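Local structure of MHC class I antigen (5H5Z) at residues P193-A198 / Q235-L240; V206-Q211 / F252-E257. The protein probably presents peptides to T cells as the heavy chain of a bony fish MHC class I molecule paired with beta-2-microglobulin. All coordinates share one frame; numbering follows the deposited sequence.

Interaction 1: P193-A198 / Q235-L240; sequences PVTCHA and QRMSTL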
ATOM      1  N   PRO A 193     -28.027  -2.162 -10.677  1.00 28.80           N
ATOM      2  CA  PRO A 193     -26.942  -1.446 -11.353  1.00 28.90           C
ATOM      3  C   PRO A 193     -25.976  -2.386 -12.077  1.00 27.31           C
ATOM      4  O   PRO A 193     -25.930  -3.586 -11.788  1.00 25.31           O
ATOM      5  CB  PRO A 193     -26.217  -0.731 -10.205  1.00 28.97           C
ATOM      6  CG  PRO A 193     -27.218  -0.633  -9.104  1.00 32.01           C
ATOM      7  CD  PRO A 193     -28.072  -1.860  -9.230  1.00 30.95           C
ATOM      8  N   VAL A 194     -25.221  -1.833 -13.020  1.00 25.21           N
ATOM      9  CA  VAL A 194     -24.244  -2.605 -13.781  1.00 24.92           C
ATOM     10  C   VAL A 194     -22.853  -2.120 -13.395  1.00 22.73           C
ATOM     11  O   VAL A 194     -22.601  -0.913 -13.364  1.00 22.47           O
ATOM     12  CB  VAL A 194     -24.467  -2.466 -15.301  1.00 25.84           C
ATOM     13  CG1 VAL A 194     -23.423  -3.263 -16.073  1.00 28.30           C
ATOM     14  CG2 VAL A 194     -25.878  -2.916 -15.682  1.00 29.39           C
ATOM     15  N   THR A 195     -21.970  -3.068 -13.084  1.00 23.76           N
ATOM     16  CA  THR A 195     -20.604  -2.771 -12.658  1.00 22.42           C
ATOM     17  C   THR A 195     -19.595  -3.160 -13.739  1.00 23.01           C
ATOM     18  O   THR A 195     -19.563  -4.304 -14.199  1.00 23.56           O
ATOM     19  CB  THR A 195     -20.250  -3.493 -11.339  1.00 24.19           C
ATOM     20  OG1 THR A 195     -21.105  -3.022 -10.293  1.00 27.23           O
ATOM     21  CG2 THR A 195     -18.800  -3.224 -10.931  1.00 27.01           C
ATOM     22  N   CYS A 196     -18.779  -2.195 -14.141  1.00 22.54           N
ATOM     23  CA  CYS A 196     -17.654  -2.464 -15.039  1.00 21.56           C
ATOM     24  C   CYS A 196     -16.400  -2.682 -14.197  1.00 21.60           C
ATOM     25  O   CYS A 196     -15.898  -1.750 -13.569  1.00 24.96           O
ATOM     26  CB  CYS A 196     -17.464  -1.290 -15.991  1.00 24.48           C
ATOM     27  SG  CYS A 196     -16.176  -1.491 -17.240  1.00 28.61           S
ATOM     28  N   HIS A 197     -15.914  -3.921 -14.194  1.00 19.28           N
ATOM     29  CA  HIS A 197     -14.831  -4.350 -13.322  1.00 20.74           C
ATOM     30  C   HIS A 197     -13.575  -4.620 -14.143  1.00 21.43           C
ATOM     31  O   HIS A 197     -13.610  -5.413 -15.084  1.00 22.45           O
ATOM     32  CB  HIS A 197     -15.254  -5.616 -12.565  1.00 20.43           C
ATOM     33  CG  HIS A 197     -14.201  -6.162 -11.648  1.00 23.15           C
ATOM     34  ND1 HIS A 197     -13.928  -5.612 -10.413  1.00 28.07           N
ATOM     35  CD2 HIS A 197     -13.368  -7.220 -11.780  1.00 22.45           C
ATOM     36  CE1 HIS A 197     -12.958  -6.298  -9.833  1.00 26.64           C
ATOM     37  NE2 HIS A 197     -12.604  -7.281 -10.640  1.00 28.28           N
ATOM     38  N   ALA A 198     -12.480  -3.951 -13.777  1.00 20.45           N
ATOM     39  CA  ALA A 198     -11.181  -4.117 -14.436  1.00 20.58           C
ATOM     40  C   ALA A 198     -10.175  -4.629 -13.423  1.00 20.90           C
ATOM     41  O   ALA A 198     -10.034  -4.047 -12.345  1.00 22.09           O
ATOM     42  CB  ALA A 198     -10.711  -2.793 -15.017  1.00 18.46           C
ATOM     43  N   GLN A 235      -6.757  -3.418  -9.406  1.00 20.29           N
ATOM     44  CA  GLN A 235      -8.111  -3.478  -9.951  1.00 20.16           C
ATOM     45  C   GLN A 235      -8.858  -2.186  -9.653  1.00 21.79           C
ATOM     46  O   GLN A 235      -8.461  -1.417  -8.773  1.00 22.29           O
ATOM     47  CB  GLN A 235      -8.868  -4.700  -9.418  1.00 19.88           C
ATOM     48  CG  GLN A 235      -9.178  -4.687  -7.929  1.00 19.55           C
ATOM     49  CD  GLN A 235     -10.218  -5.726  -7.568  1.00 20.07           C
ATOM     50  OE1 GLN A 235     -11.403  -5.417  -7.468  1.00 24.36           O
ATOM     51  NE2 GLN A 235      -9.786  -6.972  -7.407  1.00 18.53           N
ATOM     52  N   ARG A 236      -9.926  -1.949 -10.409  1.00 19.13           N
ATOM     53  CA  ARG A 236     -10.803  -0.796 -10.218  1.00 19.92           C
ATOM     54  C   ARG A 236     -12.132  -1.091 -10.895  1.00 21.29           C
ATOM     55  O   ARG A 236     -12.189  -1.836 -11.878  1.00 21.65           O
ATOM     56  CB  ARG A 236     -10.181   0.474 -10.812  1.00 19.42           C
ATOM     57  CG  ARG A 236     -10.768   1.763 -10.267  1.00 23.94           C
ATOM     58  CD  ARG A 236      -9.947   2.982 -10.655  1.00 24.46           C
ATOM     59  NE  ARG A 236     -10.458   4.178  -9.987  1.00 29.52           N
ATOM     60  CZ  ARG A 236      -9.836   5.352  -9.945  1.00 33.53           C
ATOM     61  NH1 ARG A 236      -8.657   5.510 -10.534  1.00 35.83           N
ATOM     62  NH2 ARG A 236     -10.395   6.371  -9.305  1.00 34.92           N
ATOM     63  N   MET A 237     -13.202  -0.509 -10.370  1.00 23.18           N
ATOM     64  CA  MET A 237     -14.507  -0.669 -10.993  1.00 20.86           C
ATOM     65  C   MET A 237     -15.302   0.626 -11.023  1.00 22.99           C
ATOM     66  O   MET A 237     -15.042   1.553 -10.254  1.00 24.91           O
ATOM     67  CB  MET A 237     -15.305  -1.784 -10.309  1.00 21.82           C
ATOM     68  CG  MET A 237     -15.848  -1.426  -8.934  1.00 24.10           C
ATOM     69  SD  MET A 237     -16.407  -2.909  -8.093  1.00 34.16           S
ATOM     70  CE  MET A 237     -17.700  -2.228  -7.055  1.00 37.69           C
ATOM     71  N   SER A 238     -16.267   0.679 -11.932  1.00 23.86           N
ATOM     72  CA  SER A 238     -17.239   1.764 -11.967  1.00 23.18           C
ATOM     73  C   SER A 238     -18.628   1.167 -12.066  1.00 24.58           C
ATOM     74  O   SER A 238     -18.823   0.141 -12.711  1.00 23.58           O
ATOM     75  CB  SER A 238     -16.986   2.686 -13.157  1.00 25.35           C
ATOM     76  OG  SER A 238     -17.919   3.754 -13.163  1.00 25.20           O
ATOM     77  N   THR A 239     -19.591   1.821 -11.429  1.00 26.11           N
ATOM     78  CA  THR A 239     -20.956   1.318 -11.375  1.00 26.48           C
ATOM     79  C   THR A 239     -21.904   2.332 -12.000  1.00 27.84           C
ATOM     80  O   THR A 239     -21.870   3.513 -11.652  1.00 30.67           O
ATOM     81  CB  THR A 239     -21.377   1.026  -9.917  1.00 29.27           C
ATOM     82  OG1 THR A 239     -20.458   0.094  -9.331  1.00 30.23           O
ATOM     83  CG2 THR A 239     -22.776   0.439  -9.856  1.00 26.76           C
ATOM     84  N   LEU A 240     -22.733   1.859 -12.931  1.00 26.09           N
ATOM     85  CA  LEU A 240     -23.757   2.684 -13.565  1.00 25.91           C
ATOM     86  C   LEU A 240     -25.119   2.323 -13.000  1.00 27.65           C
ATOM     87  O   LEU A 240     -25.531   1.163 -13.057  1.00 24.89           O
ATOM     88  CB  LEU A 240     -23.766   2.476 -15.084  1.00 24.84           C
ATOM     89  CG  LEU A 240     -24.798   3.283 -15.883  1.00 24.12           C
ATOM     90  CD1 LEU A 240     -24.413   4.753 -15.951  1.00 28.36           C
ATOM     91  CD2 LEU A 240     -24.977   2.713 -17.285  1.00 25.41           C
TER

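Interaction 2: V206-Q211 / F252-E257; sequences VTITWQ and FSCVVE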
ATOM      1  N   VAL A 206      -5.605   3.701 -14.593  1.00 27.18           N
ATOM      2  CA  VAL A 206      -6.642   3.179 -15.493  1.00 25.53           C
ATOM      3  C   VAL A 206      -7.808   4.170 -15.606  1.00 28.01           C
ATOM      4  O   VAL A 206      -8.127   4.869 -14.647  1.00 27.02           O
ATOM      5  CB  VAL A 206      -7.120   1.764 -15.062  1.00 25.77           C
ATOM      6  CG1 VAL A 206      -7.981   1.811 -13.798  1.00 22.62           C
ATOM      7  CG2 VAL A 206      -7.870   1.069 -16.188  1.00 25.98           C
ATOM      8  N   THR A 207      -8.419   4.246 -16.786  1.00 26.19           N
ATOM      9  CA  THR A 207      -9.573   5.116 -16.984  1.00 29.18           C
ATOM     10  C   THR A 207     -10.786   4.283 -17.369  1.00 28.26           C
ATOM     11  O   THR A 207     -10.778   3.593 -18.391  1.00 28.34           O
ATOM     12  CB  THR A 207      -9.293   6.214 -18.034  1.00 34.02           C
ATOM     13  OG1 THR A 207      -8.157   6.981 -17.624  1.00 35.94           O
ATOM     14  CG2 THR A 207     -10.488   7.150 -18.179  1.00 33.77           C
ATOM     15  N   ILE A 208     -11.821   4.336 -16.531  1.00 25.53           N
ATOM     16  CA  ILE A 208     -13.061   3.616 -16.791  1.00 24.85           C
ATOM     17  C   ILE A 208     -14.143   4.647 -17.046  1.00 29.25           C
ATOM     18  O   ILE A 208     -14.344   5.554 -16.240  1.00 32.69           O
ATOM     19  CB  ILE A 208     -13.469   2.704 -15.612  1.00 24.73           C
ATOM     20  CG1 ILE A 208     -12.338   1.735 -15.266  1.00 22.07           C
ATOM     21  CG2 ILE A 208     -14.753   1.945 -15.934  1.00 25.43           C
ATOM     22  CD1 ILE A 208     -12.585   0.882 -14.041  1.00 23.86           C
ATOM     23  N   THR A 209     -14.821   4.519 -18.181  1.00 28.65           N
ATOM     24  CA  THR A 209     -15.895   5.441 -18.526  1.00 31.89           C
ATOM     25  C   THR A 209     -17.109   4.685 -19.028  1.00 31.87           C
ATOM     26  O   THR A 209     -17.017   3.526 -19.435  1.00 33.53           O
ATOM     27  CB  THR A 209     -15.473   6.453 -19.612  1.00 32.26           C
ATOM     28  OG1 THR A 209     -15.040   5.748 -20.778  1.00 33.82           O
ATOM     29  CG2 THR A 209     -14.352   7.365 -19.121  1.00 34.01           C
ATOM     30  N   TRP A 210     -18.234   5.378 -19.044  1.00 32.27           N
ATOM     31  CA  TRP A 210     -19.470   4.835 -19.571  1.00 31.51           C
ATOM     32  C   TRP A 210     -19.899   5.665 -20.764  1.00 30.84           C
ATOM     33  O   TRP A 210     -19.687   6.866 -20.801  1.00 30.43           O
ATOM     34  CB  TRP A 210     -20.562   4.857 -18.508  1.00 29.38           C
ATOM     35  CG  TRP A 210     -20.322   3.928 -17.377  1.00 28.18           C
ATOM     36  CD1 TRP A 210     -19.727   4.224 -16.194  1.00 30.35           C
ATOM     37  CD2 TRP A 210     -20.678   2.548 -17.310  1.00 27.91           C
ATOM     38  NE1 TRP A 210     -19.685   3.120 -15.396  1.00 30.87           N
ATOM     39  CE2 TRP A 210     -20.267   2.074 -16.057  1.00 25.77           C
ATOM     40  CE3 TRP A 210     -21.310   1.668 -18.189  1.00 27.09           C
ATOM     41  CZ2 TRP A 210     -20.459   0.764 -15.660  1.00 26.16           C
ATOM     42  CZ3 TRP A 210     -21.503   0.370 -17.791  1.00 28.91           C
ATOM     43  CH2 TRP A 210     -21.080  -0.072 -16.539  1.00 27.41           C
ATOM     44  N   GLN A 211     -20.486   5.006 -21.751  1.00 32.44           N
ATOM     45  CA  GLN A 211     -21.010   5.705 -22.905  1.00 32.15           C
ATOM     46  C   GLN A 211     -22.467   5.324 -23.140  1.00 33.95           C
ATOM     47  O   GLN A 211     -22.867   4.187 -22.925  1.00 30.46           O
ATOM     48  CB  GLN A 211     -20.170   5.415 -24.150  1.00 35.36           C
ATOM     49  CG  GLN A 211     -18.863   6.189 -24.196  1.00 37.23           C
ATOM     50  CD  GLN A 211     -18.331   6.372 -25.604  1.00 45.17           C
ATOM     51  OE1 GLN A 211     -18.470   5.495 -26.450  1.00 42.43           O
ATOM     52  NE2 GLN A 211     -17.719   7.516 -25.857  1.00 40.31           N
ATOM     53  N   PHE A 252     -25.867   1.322 -24.010  1.00 34.64           N
ATOM     54  CA  PHE A 252     -24.841   1.639 -23.033  1.00 35.84           C
ATOM     55  C   PHE A 252     -23.651   0.704 -23.188  1.00 30.09           C
ATOM     56  O   PHE A 252     -23.800  -0.459 -23.563  1.00 31.01           O
ATOM     57  CB  PHE A 252     -25.391   1.536 -21.610  1.00 33.59           C
ATOM     58  CG  PHE A 252     -26.207   2.724 -21.180  1.00 38.54           C
ATOM     59  CD1 PHE A 252     -25.592   3.830 -20.592  1.00 38.15           C
ATOM     60  CD2 PHE A 252     -27.590   2.735 -21.343  1.00 39.09           C
ATOM     61  CE1 PHE A 252     -26.342   4.925 -20.187  1.00 36.57           C
ATOM     62  CE2 PHE A 252     -28.346   3.829 -20.938  1.00 39.05           C
ATOM     63  CZ  PHE A 252     -27.721   4.924 -20.361  1.00 38.23           C
ATOM     64  N   SER A 253     -22.466   1.224 -22.894  1.00 31.62           N
ATOM     65  CA  SER A 253     -21.255   0.418 -22.895  1.00 31.77           C
ATOM     66  C   SER A 253     -20.270   0.970 -21.874  1.00 30.50           C
ATOM     67  O   SER A 253     -20.359   2.138 -21.498  1.00 27.61           O
ATOM     68  CB  SER A 253     -20.621   0.408 -24.290  1.00 31.05           C
ATOM     69  OG  SER A 253     -20.230   1.715 -24.679  1.00 34.66           O
ATOM     70  N   CYS A 254     -19.351   0.120 -21.422  1.00 28.09           N
ATOM     71  CA  CYS A 254     -18.231   0.553 -20.596  1.00 29.01           C
ATOM     72  C   CYS A 254     -16.977   0.579 -21.447  1.00 28.01           C
ATOM     73  O   CYS A 254     -16.767  -0.314 -22.270  1.00 29.55           O
ATOM     74  CB  CYS A 254     -18.004  -0.395 -19.417  1.00 35.53           C
ATOM     75  SG  CYS A 254     -16.552   0.086 -18.460  1.00 39.80           S
ATOM     76  N   VAL A 255     -16.149   1.602 -21.247  1.00 24.93           N
ATOM     77  CA  VAL A 255     -14.855   1.685 -21.916  1.00 24.91           C
ATOM     78  C   VAL A 255     -13.747   1.734 -20.864  1.00 24.23           C
ATOM     79  O   VAL A 255     -13.742   2.609 -19.996  1.00 27.85           O
ATOM     80  CB  VAL A 255     -14.762   2.901 -22.870  1.00 26.25           C
ATOM     81  CG1 VAL A 255     -13.417   2.920 -23.589  1.00 30.76           C
ATOM     82  CG2 VAL A 255     -15.898   2.884 -23.889  1.00 31.39           C
ATOM     83  N   VAL A 256     -12.828   0.774 -20.936  1.00 24.83           N
ATOM     84  CA  VAL A 256     -11.662   0.751 -20.052  1.00 23.95           C
ATOM     85  C   VAL A 256     -10.404   1.074 -20.851  1.00 27.07           C
ATOM     86  O   VAL A 256     -10.068   0.367 -21.811  1.00 28.02           O
ATOM     87  CB  VAL A 256     -11.501  -0.605 -19.324  1.00 22.07           C
ATOM     88  CG1 VAL A 256     -10.285  -0.581 -18.414  1.00 23.71           C
ATOM     89  CG2 VAL A 256     -12.743  -0.928 -18.512  1.00 23.72           C
ATOM     90  N   GLU A 257      -9.724   2.149 -20.459  1.00 24.09           N
ATOM     91  CA  GLU A 257      -8.488   2.570 -21.117  1.00 27.84           C
ATOM     92  C   GLU A 257      -7.265   2.381 -20.219  1.00 27.20           C
ATOM     93  O   GLU A 257      -7.246   2.821 -19.072  1.00 28.21           O
ATOM     94  CB  GLU A 257      -8.580   4.025 -21.597  1.00 26.55           C
ATOM     95  CG  GLU A 257      -7.392   4.452 -22.456  1.00 31.47           C
ATOM     96  CD  GLU A 257      -7.535   5.847 -23.039  1.00 34.20           C
ATOM     97  OE1 GLU A 257      -6.502   6.528 -23.192  1.00 39.52           O
ATOM     98  OE2 GLU A 257      -8.670   6.268 -23.342  1.00 33.40           O
TER
HETATM   99  O   HOH W   1     -22.333   3.068 -26.170  1.00 37.48           O

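Interaction 1: P193-A198 / Q235-L240
Met237 reaches across to Thr195 on the face of the sheet that also carries His197 and Thr239. Its CG sits between the backbone N and the carbonyl carbon (chi1 73°), and the chain is extended beyond. Met237 CB starts 3.3 Å from Cys196 O and also touches Thr195 CG2. The next atom, CG, passes the same methyl. Met237 SD then comes to 3.7 Å from Thr195 CG2, and CE ends near it too. One threonine methyl thus meets the whole length of the methionine. Met237 SD also lies at the edge of the His197 ring, 5.4 Å from its centroid.

The His197 ring has Gln235 at its edge. Gln235 OE1 lies in the ring plane, 3.0 Å from His197 CE1, and the amide is turned 78° from the ring. Gln235 NE2 is hydrogen-bonded to Asn229 OD1 and to Ser12 O of the beta-2-microglobulin chain. At the other end, Thr195 OG1 and Thr239 OG1 make a weak hydrogen bond of 3.3 Å. Thr239 CG2 packs on Pro193 CB at 3.7 Å.

Three antiparallel hydrogen-bonded pairs hold the backbones: Val194 with Leu240, Cys196 with Ser238 and Ala198 with Arg236. In the Cys196 pair, Cys196 N gives a 2.7 Å bond to Ser238 O.

These are the two middle strands of a four-stranded sheet in the immunoglobulin C1-set domain. Strand 182-187 flanks 193-198, and strand 221-228 flanks 235-240. Beta-2-microglobulin packs on His197, Gln235 and Met237, while Cys196, Ser238 and Leu240 face strand 207-212.

Interaction 2: V206-Q211 / F252-E257
Cys254 and Trp210 are brought together by different first torsions. Trp210 CG is anti to the carbonyl carbon (chi1 -68°), while Cys254 SG is anti to the backbone N (chi1 176°). Cys254 CB then lies over one face of the indole, offset toward the rim, 4.1 Å from the centroid of the six-membered ring. This is a CH-pi contact. Cys254 SG stands above the same ring, farther off, 4.7 Å from its centroid and almost on the normal. Cys254 SG also touches Ile208 CG2 at 3.6 Å. Ile208 CG1 lies near Val256 CG2, and Val206 CG2 packs on Val256 CG1 at 3.7 Å. Ile208, Trp210, Cys254 and Val256 share the inner face of the sheet; Val206 packs at its end.

This is one half of the core of an immunoglobulin C1-set domain, the disulfide and tryptophan being its hallmark. Cys254 forms the disulfide with Cys196 of the facing sheet, and the tryptophan packs against it. Trp210 NE1 is hydrogen-bonded to Ser238 OG, which satisfies a buried N-H.

The backbones run antiparallel through three hydrogen-bonded pairs: Thr207 with Glu257, Thr209 with Val255, and Gln211 with Ser253. The Glu257 N to Thr207 O bond is 2.7 Å and nearly straight, 176° at the hydrogen.

The outer face is more polar. Thr209 and Val255 lie side by side and point the same way, with Thr209 OG1 3.5 Å from Val255 CB. Gln211 CB meets Ser253 OG at 3.7 Å. A water is hydrogen-bonded to Ser253 OG and weakly to Gln211 O. Arg264 of strand 261-266 binds both Ser253 OG and Gln211 OE1, while Gln211 NE2 goes to Asp216.

In the fold
Interactions 1 and 2 are antiparallel strand pairs from the two facing sheets of one immunoglobulin domain. Their centres are 9 Å apart. The disulfide and the serine-tryptophan hydrogen bond already named tie the two sheets together. Leu240 also packs on Phe252 in the same interior. Their segments alternate along the chain, as in the Greek-key order of the immunoglobulin fold. Interaction 1 is the more buried, with no fully exposed residue. Its other face is turned partly to beta-2-microglobulin and mixes methionine, histidine and threonine. Interaction 2 touches no other protein chain of the assembly. Its outer face is partly open to solvent, with Thr207 and Glu257 exposed, whereas its inner face is largely apolar.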